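Local coordinates for TENA/THI-4 protein (Shewanella denitrificans OS217, PDB 3DDE) that is of unknown function but has an all-helical heme oxygenase-like fold and may act as an iron-containing oxidoreductase, at residues I28-D33 / K38-I43; I43-T48 / L92-S97; A96-D101 / P162-F167. One frame throughout, in Å; residues are numbered along the deposited sequence.

The three contacts follow one another along the chain. None nests in another and none crosses another. Contact 1 closes the short loop between helix 26-32 and helix 38-52. Contact 2 starts at I43, where contact 1 ends, and brings helix 88-97 back onto helix 38-52 after a largely helical excursion of 43 residues. Contact 3 picks up at A96 and S97, which it shares with contact 2. It closes the longest excursion, 60 residues, against the start of helix 166-189. Two side chains join the set. Y41 OH of helix 38-52 hydrogen-bonds to S164 O, and D94 accepts from the backbone N atoms of K166 and F167.

Contact 1 (I28-D33 / K38-I43); sequences IHEVLD and KALYAI
L40 reaches across from helix 38-52 and meets E30 and V31 of helix 26-32 with a single methyl, CD2. This is the tight part of the contact. The methyl lies 4.1 Å from E30 CG and 4.2 Å from V31 CG2. The two partners approach it from directions roughly 80° apart, so CD2 touches them on two different sides. The fit is still modest. The backbones stay well separated, with V31 CA 9.1 Å from L40 CA, and only 77 Å² is buried in all. L40 and V31 are buried, and the interaction between them is purely apolar.

The carboxylate end of E30 is the loose part. E30 CG is anti to the backbone N (chi1 176°), which sends the chain out toward L40. A bend at chi2 (75°) then turns the carboxylate off the leucine, and E30 OE2 ends 5.3 Å from L40 CD2. The aliphatic part of the glutamate therefore does the packing, and its charged end stays apart on a partly exposed side.

The contact packs two consecutive helices together across the four-residue link between them. Helix 193-223 packs on both segments, W218 on E30 and Y221 on L40. Helix 144-157 lies against V31 through V150 and I154.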
loop_
_atom_site.group_PDB
_atom_site.type_symbol
_atom_site.label_atom_id
_atom_site.label_comp_id
_atom_site.label_asym_id
_atom_site.label_seq_id
_atom_site.Cartn_x
_atom_site.Cartn_y
_atom_site.Cartn_z
ATOM N N ILE A 28 23.972 -3.338 -28.006
ATOM C CA ILE A 28 24.793 -4.546 -27.901
ATOM C C ILE A 28 25.773 -4.671 -29.068
ATOM O O ILE A 28 26.916 -5.074 -28.858
ATOM C CB ILE A 28 23.931 -5.838 -27.820
ATOM C CG1 ILE A 28 22.973 -5.821 -26.618
ATOM C CG2 ILE A 28 24.817 -7.072 -27.747
ATOM C CD1 ILE A 28 23.634 -5.900 -25.265
ATOM N N HIS A 29 25.357 -4.327 -30.292
ATOM C CA HIS A 29 26.277 -4.435 -31.433
ATOM C C HIS A 29 27.383 -3.396 -31.295
ATOM O O HIS A 29 28.537 -3.695 -31.554
ATOM C CB HIS A 29 25.617 -4.281 -32.810
ATOM C CG HIS A 29 24.356 -5.066 -32.978
ATOM N ND1 HIS A 29 23.452 -4.797 -33.983
ATOM C CD2 HIS A 29 23.804 -6.047 -32.222
ATOM C CE1 HIS A 29 22.418 -5.614 -33.867
ATOM N NE2 HIS A 29 22.602 -6.373 -32.798
ATOM N N GLU A 30 27.020 -2.180 -30.897
ATOM C CA GLU A 30 27.997 -1.104 -30.706
ATOM C C GLU A 30 29.107 -1.577 -29.758
ATOM O O GLU A 30 30.297 -1.347 -30.009
ATOM C CB GLU A 30 27.291 0.135 -30.138
ATOM C CG GLU A 30 28.172 1.332 -29.794
ATOM C CD GLU A 30 28.666 2.112 -30.998
ATOM O OE1 GLU A 30 28.418 1.701 -32.152
ATOM O OE2 GLU A 30 29.308 3.160 -30.776
ATOM N N VAL A 31 28.708 -2.251 -28.680
ATOM C CA VAL A 31 29.654 -2.770 -27.689
ATOM C C VAL A 31 30.539 -3.883 -28.266
ATOM O O VAL A 31 31.773 -3.805 -28.189
ATOM C CB VAL A 31 28.919 -3.285 -26.413
ATOM C CG1 VAL A 31 29.904 -3.904 -25.432
ATOM C CG2 VAL A 31 28.136 -2.155 -25.739
ATOM N N LEU A 32 29.918 -4.902 -28.853
ATOM C CA LEU A 32 30.667 -6.047 -29.400
ATOM C C LEU A 32 31.631 -5.707 -30.550
ATOM O O LEU A 32 32.677 -6.354 -30.694
ATOM C CB LEU A 32 29.710 -7.173 -29.818
ATOM C CG LEU A 32 28.829 -7.801 -28.729
ATOM C CD1 LEU A 32 28.024 -8.945 -29.312
ATOM C CD2 LEU A 32 29.637 -8.293 -27.545
ATOM N N ASP A 33 31.333 -4.637 -31.283
ATOM C CA ASP A 33 32.221 -4.161 -32.344
ATOM C C ASP A 33 33.494 -3.569 -31.725
ATOM O O ASP A 33 34.518 -3.448 -32.397
ATOM C CB ASP A 33 31.531 -3.103 -33.217
ATOM C CG ASP A 33 30.309 -3.641 -33.946
ATOM O OD1 ASP A 33 29.927 -4.807 -33.711
ATOM O OD2 ASP A 33 29.720 -2.886 -34.749
ATOM N N LYS A 38 33.091 5.656 -22.502
ATOM C CA LYS A 38 32.821 5.886 -21.082
ATOM C C LYS A 38 31.376 6.373 -20.898
ATOM O O LYS A 38 30.640 5.861 -20.048
ATOM C CB LYS A 38 33.819 6.903 -20.509
ATOM N N ALA A 39 30.974 7.335 -21.729
ATOM C CA ALA A 39 29.630 7.913 -21.694
ATOM C C ALA A 39 28.539 6.857 -21.870
ATOM O O ALA A 39 27.531 6.869 -21.159
ATOM C CB ALA A 39 29.489 8.992 -22.757
ATOM N N LEU A 40 28.732 5.954 -22.829
ATOM C CA LEU A 40 27.763 4.882 -23.070
ATOM C C LEU A 40 27.631 3.977 -21.840
ATOM O O LEU A 40 26.525 3.641 -21.424
ATOM C CB LEU A 40 28.156 4.042 -24.286
ATOM C CG LEU A 40 27.221 2.887 -24.658
ATOM C CD1 LEU A 40 25.839 3.429 -24.988
ATOM C CD2 LEU A 40 27.770 2.066 -25.819
ATOM N N TYR A 41 28.767 3.598 -21.259
ATOM C CA TYR A 41 28.778 2.727 -20.094
ATOM C C TYR A 41 28.096 3.414 -18.901
ATOM O O TYR A 41 27.316 2.789 -18.189
ATOM C CB TYR A 41 30.214 2.290 -19.799
ATOM C CG TYR A 41 30.359 1.361 -18.621
ATOM C CD1 TYR A 41 29.723 0.117 -18.607
ATOM C CD2 TYR A 41 31.161 1.703 -17.536
ATOM C CE1 TYR A 41 29.852 -0.745 -17.521
ATOM C CE2 TYR A 41 31.301 0.850 -16.453
ATOM C CZ TYR A 41 30.651 -0.375 -16.452
ATOM O OH TYR A 41 30.782 -1.228 -15.378
ATOM N N ALA A 42 28.359 4.708 -18.723
ATOM C CA ALA A 42 27.743 5.491 -17.647
ATOM C C ALA A 42 26.220 5.594 -17.804
ATOM O O ALA A 42 25.483 5.354 -16.850
ATOM C CB ALA A 42 28.348 6.877 -17.605
ATOM N N ILE A 43 25.762 5.972 -18.995
ATOM C CA ILE A 43 24.322 6.095 -19.284
ATOM C C ILE A 43 23.603 4.805 -18.900
ATOM O O ILE A 43 22.614 4.830 -18.158
ATOM C CB ILE A 43 24.064 6.396 -20.774
ATOM C CG1 ILE A 43 24.491 7.835 -21.105
ATOM C CG2 ILE A 43 22.583 6.179 -21.123
ATOM C CD1 ILE A 43 24.531 8.161 -22.596
#

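Contact 2 (I43-T48 / L92-S97); sequences IYMTET and LSDIAS
M45 and I95 carry this contact, each with about 60 Å² buried by the opposite segment, and D94 comes next. Helices 38-52 and 88-97 run nearly antiparallel here, at 159° between their directions. Their axes come within 9.4 Å, a usual spacing for packed helices.

M45, a selenomethionine, is used at both ends of its side chain. Its CB rests 3.6 Å from I95 CG1. The chain then folds back on itself, bent at chi2 (-56°) and chi3 (-53°), and the terminal methyl swings to D94. M45 CE stops 3.8 Å from D94 OD2, a van der Waals contact in which the two side chains run obliquely to each other. F167 and F168 of helix 166-189 also pack on M45.

I95 continues past M45 with its CD1 methyl, which lies 3.5 Å from T46 OG1. The two side chains meet at about a right angle. The same methyl is 3.6 Å from T46 N, so it also touches the helix backbone. T46 OG1 makes its hydrogen bond elsewhere, to A42 O in its own helix. V105 and F100 pack on I95 too.

Across the interface the contacts are van der Waals; the polar atoms in it find their hydrogen bonds elsewhere. T46 is satisfied within its helix. D94 OD1 accepts from K166 N and OD2 from F167 N, at the start of helix 166-189. That setting would favour a negatively charged carboxylate, and it ties a third helix to the pair.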
loop_
_atom_site.group_PDB
_atom_site.type_symbol
_atom_site.label_atom_id
_atom_site.label_comp_id
_atom_site.label_asym_id
_atom_site.label_seq_id
_atom_site.Cartn_x
_atom_site.Cartn_y
_atom_site.Cartn_z
ATOM N N ILE A 43 25.762 5.972 -18.995
ATOM C CA ILE A 43 24.322 6.095 -19.284
ATOM C C ILE A 43 23.603 4.805 -18.900
ATOM O O ILE A 43 22.614 4.830 -18.158
ATOM C CB ILE A 43 24.064 6.396 -20.774
ATOM C CG1 ILE A 43 24.491 7.835 -21.105
ATOM C CG2 ILE A 43 22.583 6.179 -21.123
ATOM C CD1 ILE A 43 24.531 8.161 -22.596
ATOM N N TYR A 44 24.142 3.689 -19.373
ATOM C CA TYR A 44 23.628 2.384 -19.032
ATOM C C TYR A 44 23.726 2.001 -17.537
ATOM O O TYR A 44 22.787 1.419 -17.000
ATOM C CB TYR A 44 24.293 1.307 -19.877
ATOM C CG TYR A 44 24.013 -0.078 -19.348
ATOM C CD1 TYR A 44 22.831 -0.760 -19.659
ATOM C CD2 TYR A 44 24.928 -0.691 -18.499
ATOM C CE1 TYR A 44 22.591 -2.025 -19.138
ATOM C CE2 TYR A 44 24.703 -1.931 -17.978
ATOM C CZ TYR A 44 23.558 -2.599 -18.300
ATOM O OH TYR A 44 23.422 -3.841 -17.742
HETATM N N MSE A 45 24.853 2.282 -16.878
HETATM C CA MSE A 45 25.022 1.936 -15.450
HETATM C C MSE A 45 24.112 2.801 -14.573
HETATM O O MSE A 45 23.675 2.372 -13.490
HETATM C CB MSE A 45 26.490 2.060 -14.999
HETATM C CG MSE A 45 27.478 1.015 -15.560
HETATM SE SE MSE A 45 26.970 -0.943 -15.197
HETATM C CE MSE A 45 26.728 -0.812 -13.227
ATOM N N THR A 46 23.815 4.011 -15.046
ATOM C CA THR A 46 22.898 4.905 -14.340
ATOM C C THR A 46 21.504 4.300 -14.291
ATOM O O THR A 46 20.868 4.329 -13.243
ATOM C CB THR A 46 22.865 6.295 -14.990
ATOM O OG1 THR A 46 24.179 6.857 -14.934
ATOM C CG2 THR A 46 21.896 7.218 -14.283
ATOM N N GLU A 47 21.016 3.744 -15.407
ATOM C CA GLU A 47 19.684 3.127 -15.407
ATOM C C GLU A 47 19.658 1.843 -14.588
ATOM O O GLU A 47 18.638 1.504 -13.972
ATOM C CB GLU A 47 19.158 2.852 -16.819
ATOM C CG GLU A 47 18.966 4.107 -17.641
ATOM C CD GLU A 47 18.235 5.179 -16.872
ATOM O OE1 GLU A 47 17.048 4.960 -16.542
ATOM O OE2 GLU A 47 18.858 6.237 -16.592
ATOM N N THR A 48 20.769 1.120 -14.594
ATOM C CA THR A 48 20.878 -0.089 -13.791
ATOM C C THR A 48 20.758 0.288 -12.326
ATOM O O THR A 48 20.081 -0.397 -11.556
ATOM C CB THR A 48 22.184 -0.835 -14.065
ATOM O OG1 THR A 48 22.195 -1.225 -15.446
ATOM C CG2 THR A 48 22.302 -2.083 -13.199
ATOM N N LEU A 92 26.822 2.566 -8.699
ATOM C CA LEU A 92 27.193 3.959 -8.492
ATOM C C LEU A 92 28.710 4.071 -8.285
ATOM O O LEU A 92 29.311 5.056 -8.677
ATOM C CB LEU A 92 26.410 4.544 -7.314
ATOM C CG LEU A 92 26.459 6.064 -7.122
ATOM C CD1 LEU A 92 25.834 6.769 -8.320
ATOM C CD2 LEU A 92 25.730 6.453 -5.825
ATOM N N SER A 93 29.303 3.044 -7.677
ATOM C CA SER A 93 30.745 2.951 -7.467
ATOM C C SER A 93 31.483 2.760 -8.793
ATOM O O SER A 93 32.547 3.324 -8.998
ATOM C CB SER A 93 31.064 1.798 -6.509
ATOM O OG SER A 93 32.467 1.658 -6.302
ATOM N N ASP A 94 30.914 1.954 -9.688
ATOM C CA ASP A 94 31.492 1.735 -11.010
ATOM C C ASP A 94 31.495 3.029 -11.836
ATOM O O ASP A 94 32.447 3.292 -12.581
ATOM C CB ASP A 94 30.702 0.663 -11.762
ATOM C CG ASP A 94 30.829 -0.718 -11.143
ATOM O OD1 ASP A 94 31.803 -0.960 -10.395
ATOM O OD2 ASP A 94 29.944 -1.566 -11.434
ATOM N N ILE A 95 30.431 3.820 -11.709
ATOM C CA ILE A 95 30.307 5.091 -12.430
ATOM C C ILE A 95 31.357 6.077 -11.939
ATOM O O ILE A 95 31.933 6.823 -12.733
ATOM C CB ILE A 95 28.868 5.689 -12.317
ATOM C CG1 ILE A 95 27.862 4.811 -13.090
ATOM C CG2 ILE A 95 28.820 7.125 -12.857
ATOM C CD1 ILE A 95 26.389 5.123 -12.806
ATOM N N ALA A 96 31.610 6.060 -10.630
ATOM C CA ALA A 96 32.635 6.915 -10.016
ATOM C C ALA A 96 34.048 6.463 -10.426
ATOM O O ALA A 96 34.961 7.287 -10.612
ATOM C CB ALA A 96 32.478 6.904 -8.499
ATOM N N SER A 97 34.205 5.151 -10.600
ATOM C CA SER A 97 35.487 4.556 -10.986
ATOM C C SER A 97 35.942 4.926 -12.396
ATOM O O SER A 97 37.128 4.811 -12.688
ATOM C CB SER A 97 35.441 3.027 -10.831
ATOM O OG SER A 97 35.313 2.655 -9.373
#

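Contact 3 (A96-D101 / P162-F167); sequences ASIGFD and PQSMKF
S164 packs against S97 and I98 near the C-terminal part of helix 88-97. The two backbones come close here, with S97 CA 5.2 Å from S164 CA. The S164 side chain starts at CB, which points toward the other segment and lies 3.9 Å from both S97 CB and I98 CG2. Its OG is anti to the carbonyl carbon (chi1 -60°). This puts the hydroxyl 3.2 Å from S97 CB, a close van der Waals approach. S164 OG is also 3.6 Å from S97 O, without a hydrogen bond, and 3.9 Å from I98 CG2.

In this heme oxygenase-like helical fold, the contact sets the C-terminal part of helix 88-97 against the turn that leads into helix 166-189. That turn has a short 3-10 segment at P162 and Q163. S97 OG is 3.4 Å from Q163 O, a weak hydrogen bond. Its stronger hydrogen bond goes to S93 O.

Y41 of helix 38-52 packs on I98 and also donates its hydroxyl to S164 O.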
loop_
_atom_site.group_PDB
_atom_site.type_symbol
_atom_site.label_atom_id
_atom_site.label_comp_id
_atom_site.label_asym_id
_atom_site.label_seq_id
_atom_site.Cartn_x
_atom_site.Cartn_y
_atom_site.Cartn_z
ATOM N N ALA A 96 31.610 6.060 -10.630
ATOM C CA ALA A 96 32.635 6.915 -10.016
ATOM C C ALA A 96 34.048 6.463 -10.426
ATOM O O ALA A 96 34.961 7.287 -10.612
ATOM C CB ALA A 96 32.478 6.904 -8.499
ATOM N N SER A 97 34.205 5.151 -10.600
ATOM C CA SER A 97 35.487 4.556 -10.986
ATOM C C SER A 97 35.942 4.926 -12.396
ATOM O O SER A 97 37.128 4.811 -12.688
ATOM C CB SER A 97 35.441 3.027 -10.831
ATOM O OG SER A 97 35.313 2.655 -9.373
ATOM N N ILE A 98 35.016 5.346 -13.270
ATOM C CA ILE A 98 35.397 5.788 -14.626
ATOM C C ILE A 98 35.422 7.321 -14.764
ATOM O O ILE A 98 35.343 7.864 -15.873
ATOM C CB ILE A 98 34.582 5.121 -15.745
ATOM C CG1 ILE A 98 33.086 5.420 -15.613
ATOM C CG2 ILE A 98 34.843 3.621 -15.739
ATOM C CD1 ILE A 98 32.309 5.026 -16.832
ATOM N N GLY A 99 35.545 8.008 -13.623
ATOM C CA GLY A 99 35.713 9.463 -13.590
ATOM C C GLY A 99 34.490 10.364 -13.588
ATOM O O GLY A 99 34.636 11.567 -13.817
ATOM N N PHE A 100 33.303 9.813 -13.332
ATOM C CA PHE A 100 32.070 10.618 -13.289
ATOM C C PHE A 100 31.585 10.872 -11.857
ATOM O O PHE A 100 31.917 10.141 -10.925
ATOM C CB PHE A 100 30.927 9.988 -14.113
ATOM C CG PHE A 100 31.239 9.850 -15.576
ATOM C CD1 PHE A 100 31.448 10.979 -16.366
ATOM C CD2 PHE A 100 31.323 8.601 -16.166
ATOM C CE1 PHE A 100 31.751 10.863 -17.711
ATOM C CE2 PHE A 100 31.617 8.474 -17.518
ATOM C CZ PHE A 100 31.829 9.605 -18.292
ATOM N N ASP A 101 30.751 11.898 -11.731
ATOM C CA ASP A 101 30.237 12.386 -10.460
ATOM C C ASP A 101 29.046 11.565 -9.950
ATOM O O ASP A 101 28.030 11.453 -10.626
ATOM C CB ASP A 101 29.823 13.859 -10.672
ATOM C CG ASP A 101 29.688 14.643 -9.378
ATOM O OD1 ASP A 101 29.347 14.053 -8.329
ATOM O OD2 ASP A 101 29.936 15.877 -9.416
ATOM N N PRO A 162 38.686 -4.928 -12.526
ATOM C CA PRO A 162 37.536 -5.352 -11.711
ATOM C C PRO A 162 36.936 -4.242 -10.827
ATOM O O PRO A 162 35.789 -4.359 -10.386
ATOM C CB PRO A 162 38.112 -6.471 -10.825
ATOM C CG PRO A 162 39.578 -6.449 -11.020
ATOM C CD PRO A 162 39.841 -5.822 -12.338
ATOM N N GLN A 163 37.721 -3.191 -10.573
ATOM C CA GLN A 163 37.291 -2.041 -9.768
ATOM C C GLN A 163 36.154 -1.253 -10.428
ATOM O O GLN A 163 35.261 -0.769 -9.747
ATOM C CB GLN A 163 38.467 -1.075 -9.546
ATOM C CG GLN A 163 39.699 -1.648 -8.844
ATOM C CD GLN A 163 39.527 -1.853 -7.351
ATOM O OE1 GLN A 163 38.497 -1.525 -6.769
ATOM N NE2 GLN A 163 40.561 -2.388 -6.719
ATOM N N SER A 164 36.187 -1.111 -11.751
ATOM C CA SER A 164 35.136 -0.365 -12.469
ATOM C C SER A 164 34.028 -1.275 -12.957
ATOM O O SER A 164 33.214 -0.878 -13.809
ATOM C CB SER A 164 35.721 0.386 -13.661
ATOM O OG SER A 164 36.700 1.316 -13.233
HETATM N N MSE A 165 33.965 -2.482 -12.397
HETATM C CA MSE A 165 32.997 -3.475 -12.843
HETATM C C MSE A 165 32.474 -4.333 -11.696
HETATM O O MSE A 165 32.164 -5.513 -11.889
HETATM C CB MSE A 165 33.752 -4.346 -13.820
HETATM C CG MSE A 165 32.910 -5.077 -14.817
HETATM SE SE MSE A 165 34.275 -5.404 -16.194
HETATM C CE MSE A 165 34.337 -3.564 -16.888
ATOM N N LYS A 166 32.376 -3.729 -10.511
ATOM C CA LYS A 166 31.934 -4.422 -9.298
ATOM C C LYS A 166 30.498 -4.929 -9.381
ATOM O O LYS A 166 30.196 -5.978 -8.823
ATOM C CB LYS A 166 32.098 -3.527 -8.065
ATOM N N PHE A 167 29.618 -4.205 -10.072
ATOM C CA PHE A 167 28.231 -4.648 -10.192
ATOM C C PHE A 167 28.126 -5.999 -10.902
ATOM O O PHE A 167 27.329 -6.844 -10.492
ATOM C CB PHE A 167 27.349 -3.623 -10.908
ATOM C CG PHE A 167 25.899 -4.044 -11.002
ATOM C CD1 PHE A 167 25.437 -4.749 -12.106
ATOM C CD2 PHE A 167 25.018 -3.765 -9.972
ATOM C CE1 PHE A 167 24.108 -5.154 -12.188
ATOM C CE2 PHE A 167 23.677 -4.157 -10.046
ATOM C CZ PHE A 167 23.221 -4.855 -11.152
#